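Local coordinates for PDZ domain protein (Parabacteroides distasonis, PDB 4L8N), which is of unknown function but binds magnesium and carries N-terminal and C-terminal PDZ domains around a DUF4136 domain, at residues A[428-433]-A[441-446]; A[305-310]-A[412-417]. All blocks are in the same frame, centred on the assembly; numbering follows the deposited sequence.

Interaction 1: A[428-433]-A[441-446]; sequences ACTFNI and EVIIRP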
# COMPACT_ATOMS: atom_id res chain seq x y z
N ALA A 428 9.66 51.10 6.44
CA ALA A 428 9.71 52.09 5.36
C ALA A 428 11.14 52.22 4.79
O ALA A 428 12.10 52.41 5.54
CB ALA A 428 9.21 53.43 5.85
N CYS A 429 11.27 52.08 3.46
CA CYS A 429 12.55 52.08 2.75
C CYS A 429 12.75 53.39 2.02
O CYS A 429 11.80 53.94 1.46
CB CYS A 429 12.64 50.89 1.79
SG CYS A 429 12.10 49.31 2.51
N THR A 430 13.99 53.89 2.04
CA THR A 430 14.36 55.14 1.39
C THR A 430 14.90 54.84 0.01
O THR A 430 15.85 54.07 -0.12
CB THR A 430 15.38 55.91 2.26
OG1 THR A 430 14.75 56.28 3.50
CG2 THR A 430 15.91 57.15 1.58
N PHE A 431 14.29 55.44 -1.00
CA PHE A 431 14.73 55.29 -2.38
C PHE A 431 15.23 56.64 -2.90
O PHE A 431 14.48 57.63 -2.92
CB PHE A 431 13.61 54.72 -3.27
CG PHE A 431 13.38 53.22 -3.19
CD1 PHE A 431 12.60 52.67 -2.18
CD2 PHE A 431 13.91 52.37 -4.16
CE1 PHE A 431 12.35 51.29 -2.13
CE2 PHE A 431 13.65 50.99 -4.11
CZ PHE A 431 12.88 50.47 -3.10
N ASN A 432 16.53 56.69 -3.25
CA ASN A 432 17.23 57.86 -3.79
C ASN A 432 17.33 57.69 -5.28
O ASN A 432 18.08 56.84 -5.76
CB ASN A 432 18.63 58.01 -3.17
CG ASN A 432 18.60 58.47 -1.75
OD1 ASN A 432 18.58 57.67 -0.81
ND2 ASN A 432 18.58 59.78 -1.58
N ILE A 433 16.51 58.44 -6.03
CA ILE A 433 16.49 58.32 -7.48
C ILE A 433 17.05 59.60 -8.16
O ILE A 433 17.27 60.63 -7.49
CB ILE A 433 15.07 57.93 -8.02
CG1 ILE A 433 14.02 59.04 -7.80
CG2 ILE A 433 14.60 56.58 -7.45
CD1 ILE A 433 13.24 59.39 -9.00
N GLU A 441 14.48 61.99 -3.27
CA GLU A 441 14.47 61.00 -2.21
C GLU A 441 13.01 60.73 -1.82
O GLU A 441 12.30 61.66 -1.42
CB GLU A 441 15.29 61.49 -1.01
CG GLU A 441 15.55 60.42 0.04
CD GLU A 441 16.45 60.82 1.19
OE1 GLU A 441 17.62 61.18 0.95
OE2 GLU A 441 15.99 60.72 2.36
N VAL A 442 12.54 59.49 -1.98
CA VAL A 442 11.17 59.18 -1.62
C VAL A 442 11.19 57.99 -0.65
O VAL A 442 12.03 57.10 -0.76
CB VAL A 442 10.25 58.98 -2.87
CG1 VAL A 442 10.40 57.61 -3.50
CG2 VAL A 442 8.79 59.28 -2.53
N ILE A 443 10.29 58.02 0.34
CA ILE A 443 10.19 56.96 1.33
C ILE A 443 9.04 56.07 0.91
O ILE A 443 7.90 56.54 0.82
CB ILE A 443 10.04 57.46 2.79
CG1 ILE A 443 10.92 58.69 3.13
CG2 ILE A 443 10.21 56.33 3.77
CD1 ILE A 443 12.44 58.65 2.80
N ILE A 444 9.34 54.80 0.61
CA ILE A 444 8.32 53.88 0.16
C ILE A 444 8.01 52.91 1.27
O ILE A 444 8.89 52.15 1.66
CB ILE A 444 8.72 53.15 -1.16
CG1 ILE A 444 9.00 54.17 -2.30
CG2 ILE A 444 7.64 52.15 -1.57
CD1 ILE A 444 9.44 53.58 -3.67
N ARG A 445 6.79 52.94 1.80
CA ARG A 445 6.40 51.93 2.75
C ARG A 445 5.84 50.79 1.92
O ARG A 445 4.83 50.97 1.23
CB ARG A 445 5.42 52.38 3.83
CG ARG A 445 5.29 51.26 4.87
CD ARG A 445 4.39 51.60 6.02
NE ARG A 445 5.08 52.34 7.06
CZ ARG A 445 5.68 51.79 8.11
NH1 ARG A 445 5.70 50.48 8.27
NH2 ARG A 445 6.27 52.56 9.01
N PRO A 446 6.52 49.63 1.88
CA PRO A 446 6.03 48.55 1.04
C PRO A 446 4.85 47.85 1.66
O PRO A 446 4.54 48.01 2.86
CB PRO A 446 7.24 47.60 0.95
CG PRO A 446 8.38 48.31 1.60
CD PRO A 446 7.76 49.22 2.58

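Interaction 2: A[305-310]-A[412-417]; sequences KTYNYT and SYLYYF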
# COMPACT_ATOMS: atom_id res chain seq x y z
N LYS A 305 6.17 32.20 -0.00
CA LYS A 305 6.96 33.41 -0.29
C LYS A 305 6.34 34.65 0.35
O LYS A 305 5.14 34.89 0.22
CB LYS A 305 7.12 33.65 -1.80
CG LYS A 305 8.01 34.85 -2.17
CD LYS A 305 8.07 35.15 -3.68
CE LYS A 305 8.71 34.01 -4.44
NZ LYS A 305 9.01 34.37 -5.84
N THR A 306 7.18 35.43 1.03
CA THR A 306 6.80 36.71 1.60
C THR A 306 7.90 37.68 1.26
O THR A 306 9.05 37.41 1.54
CB THR A 306 6.53 36.63 3.11
OG1 THR A 306 5.52 35.65 3.36
CG2 THR A 306 6.09 37.97 3.70
N TYR A 307 7.55 38.82 0.67
CA TYR A 307 8.52 39.85 0.35
C TYR A 307 7.91 41.23 0.47
O TYR A 307 6.68 41.36 0.43
CB TYR A 307 9.14 39.63 -1.05
CG TYR A 307 8.18 39.75 -2.22
CD1 TYR A 307 7.44 38.65 -2.65
CD2 TYR A 307 8.12 40.91 -2.98
CE1 TYR A 307 6.58 38.74 -3.74
CE2 TYR A 307 7.30 40.99 -4.11
CZ TYR A 307 6.52 39.91 -4.47
OH TYR A 307 5.69 39.97 -5.57
N ASN A 308 8.76 42.27 0.62
CA ASN A 308 8.35 43.68 0.60
C ASN A 308 8.15 44.06 -0.86
O ASN A 308 9.09 43.96 -1.66
CB ASN A 308 9.38 44.61 1.26
CG ASN A 308 9.25 44.82 2.75
OD1 ASN A 308 8.21 44.62 3.39
ND2 ASN A 308 10.33 45.31 3.32
N TYR A 309 6.91 44.44 -1.21
CA TYR A 309 6.51 44.83 -2.54
C TYR A 309 6.39 46.35 -2.69
O TYR A 309 5.67 46.99 -1.91
CB TYR A 309 5.18 44.16 -2.88
CG TYR A 309 4.55 44.62 -4.17
CD1 TYR A 309 5.03 44.18 -5.40
CD2 TYR A 309 3.46 45.49 -4.17
CE1 TYR A 309 4.45 44.60 -6.60
CE2 TYR A 309 2.86 45.90 -5.36
CZ TYR A 309 3.37 45.46 -6.57
OH TYR A 309 2.78 45.84 -7.75
N THR A 310 7.05 46.91 -3.72
CA THR A 310 7.00 48.33 -4.08
C THR A 310 6.37 48.48 -5.49
O THR A 310 5.71 49.48 -5.77
CB THR A 310 8.38 49.00 -4.03
OG1 THR A 310 9.16 48.56 -5.14
CG2 THR A 310 9.12 48.77 -2.71
N SER A 412 18.31 43.59 -0.17
CA SER A 412 17.86 43.06 1.14
C SER A 412 16.56 43.76 1.65
O SER A 412 15.94 43.26 2.57
CB SER A 412 18.96 43.14 2.20
OG SER A 412 19.21 44.49 2.58
N TYR A 413 16.17 44.89 1.03
CA TYR A 413 14.95 45.66 1.34
C TYR A 413 13.71 44.76 1.15
O TYR A 413 12.69 44.95 1.82
CB TYR A 413 14.86 46.93 0.45
CG TYR A 413 14.31 46.73 -0.95
CD1 TYR A 413 12.93 46.80 -1.20
CD2 TYR A 413 15.15 46.48 -2.03
CE1 TYR A 413 12.41 46.58 -2.47
CE2 TYR A 413 14.64 46.26 -3.31
CZ TYR A 413 13.27 46.32 -3.53
OH TYR A 413 12.77 46.14 -4.79
N LEU A 414 13.81 43.77 0.25
CA LEU A 414 12.77 42.78 -0.01
C LEU A 414 12.40 42.03 1.25
O LEU A 414 11.26 41.55 1.35
CB LEU A 414 13.23 41.79 -1.10
CG LEU A 414 13.36 42.38 -2.51
CD1 LEU A 414 14.25 41.52 -3.36
CD2 LEU A 414 12.00 42.62 -3.17
N TYR A 415 13.34 41.95 2.23
CA TYR A 415 13.11 41.25 3.49
C TYR A 415 13.26 42.17 4.71
O TYR A 415 13.52 41.70 5.81
CB TYR A 415 14.04 40.01 3.58
CG TYR A 415 13.70 38.94 2.57
CD1 TYR A 415 12.49 38.25 2.63
CD2 TYR A 415 14.54 38.69 1.48
CE1 TYR A 415 12.16 37.28 1.68
CE2 TYR A 415 14.21 37.73 0.52
CZ TYR A 415 13.03 37.01 0.64
OH TYR A 415 12.70 36.03 -0.26
N TYR A 416 12.98 43.48 4.54
CA TYR A 416 13.10 44.47 5.61
C TYR A 416 12.07 44.34 6.73
O TYR A 416 12.21 45.02 7.75
CB TYR A 416 13.09 45.88 5.05
CG TYR A 416 14.47 46.47 5.07
CD1 TYR A 416 15.59 45.70 4.73
CD2 TYR A 416 14.69 47.77 5.53
CE1 TYR A 416 16.88 46.22 4.81
CE2 TYR A 416 15.98 48.29 5.65
CZ TYR A 416 17.07 47.52 5.25
OH TYR A 416 18.34 48.04 5.31
N PHE A 417 11.08 43.45 6.56
CA PHE A 417 10.06 43.21 7.56
C PHE A 417 10.58 42.18 8.63
O PHE A 417 9.94 41.99 9.67
CB PHE A 417 8.76 42.70 6.87
CG PHE A 417 8.94 41.42 6.09
CD1 PHE A 417 8.94 40.18 6.73
CD2 PHE A 417 9.18 41.45 4.72
CE1 PHE A 417 9.20 39.01 6.01
CE2 PHE A 417 9.42 40.27 4.00
CZ PHE A 417 9.43 39.06 4.65

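Interaction 1: A[428-433]-A[441-446]
Cys429 to Asn432 and Glu441 to Ile444 are the paired strands of a beta hairpin, probably part of the C-terminal PDZ domain, antiparallel, the axes of the two short segments approaching to 4.7 Å. Cys429 with Ile444 and Phe431 with Val442 form the hydrogen-bonded pairs; Thr430-Ile443 and Asn432-Glu441 are the non-hydrogen-bonded ones. Four backbone bonds make the ladder: among them, Ile444 N gives to Cys429 O at 2.7 Å, and Phe431 N and Val442 O meet at 2.8 Å with an N-H...O angle of 170°. On the face that carries Thr430 and Ile443 the hairpin is partly polar. Asn432 and Glu441 run side by side, and ND2 of Asn432 reaches OE1 of Glu441 at 3.0 Å, meeting it on the anti side, 30° out of the carboxylate plane. With CG anti to its backbone N (chi1 -169°), Glu441 also lays its CG against Thr430 CG2 at 3.6 Å. Ile443 lies alongside Thr430, its CD1 3.4 Å from Thr430 OG1, while its CG2 touches Ala428 CB at 3.7 Å. The other face is apolar. There the Phe431 and Ile444 side chains cross nearly at right angles, Ile444 CD1 approaching ring atom CD1 of Phe431 obliquely at 3.6 Å, while Cys429 SG packs on Pro446 CG. Phe431 and Ile444 are buried on this face: Ile444 lies on Pro330 and Ala331 of helix 330-333, and Phe431 on Ile312 and Tyr314 of strand 312-315. At the other edge of strand 429-435, Thr430 and Asn432 bond through their backbones to Gly346 and to Glu343 and Lys344, adding strand 341-345 to the sheet.

Interaction 2: A[305-310]-A[412-417]
Asn308 slides its side chain past the ring of Phe417 in the opposite direction, the amide plane turned 76° from the ring plane and OD1 lying at the ring edge, 3.6 Å from CD2 of Phe417. The contact joins the end of strand 298-309, in the long mixed sheet, to the last residues (412-414) of a 3-10 segment and the loop that follows it, remote in sequence from the strand. Asn308 holds the turn with two bonds. Its backbone N gives to Leu414 O at 2.7 Å, and its ND2 gives to Tyr413 O at 2.8 Å, almost straight in line with that carbonyl. Tyr413 O also accepts from Tyr416 N within the turn, so two donors grip this one buried oxygen. Asn308 CG sits beside the backbone N, anti to the carbonyl carbon (chi1 -88°), which swings the amide over the turn and brings ND2 to 3.3 Å from Tyr416 CB.

One residue earlier, Tyr307 CA makes a CA-H...O contact with Leu414 O, and its ring meets Leu414 CD2 obliquely. The Phe417 ring also reaches Thr306, whose CG2 packs on CZ of Phe417 at 3.6 Å, the two side chains crossing at a slant; Thr306 OG1 is bonded to Ser450 OG in strand 438-456. Helix 107-113 closes over this region: Leu414 touches Leu110, and Tyr413 OH is bonded to Tyr314 OH and to Glu107 OE2, which also takes a bond from Thr310 OG1. Tyr415 is held at its far end by OH bonds to Ala111 O and Thr122 OG1, while its ring atom CE1 comes obliquely to Thr306 O at 3.1 Å.

Interactions 1 and 2 lie in series along the chain, their centres 13 Å apart, and share the mixed sheet in which strands 298-309 and 438-456 are neighbours. They touch directly where the second hairpin strand runs on beside strand 298-309: Pro446 CB lies 3.3 Å from Tyr309 O and 3.7 Å from Asn308 CB. Ile444 CG2 also packs on Thr310 CG2 at 3.9 Å, and Phe431 CZ lies 4.0 Å from Tyr413 CE1, where the two rings meet edge-to-face, so the apolar side of the hairpin and the 3-10 segment are in direct contact. Both contacts lie away from the magnesium-binding residues Glu239 and Asp270.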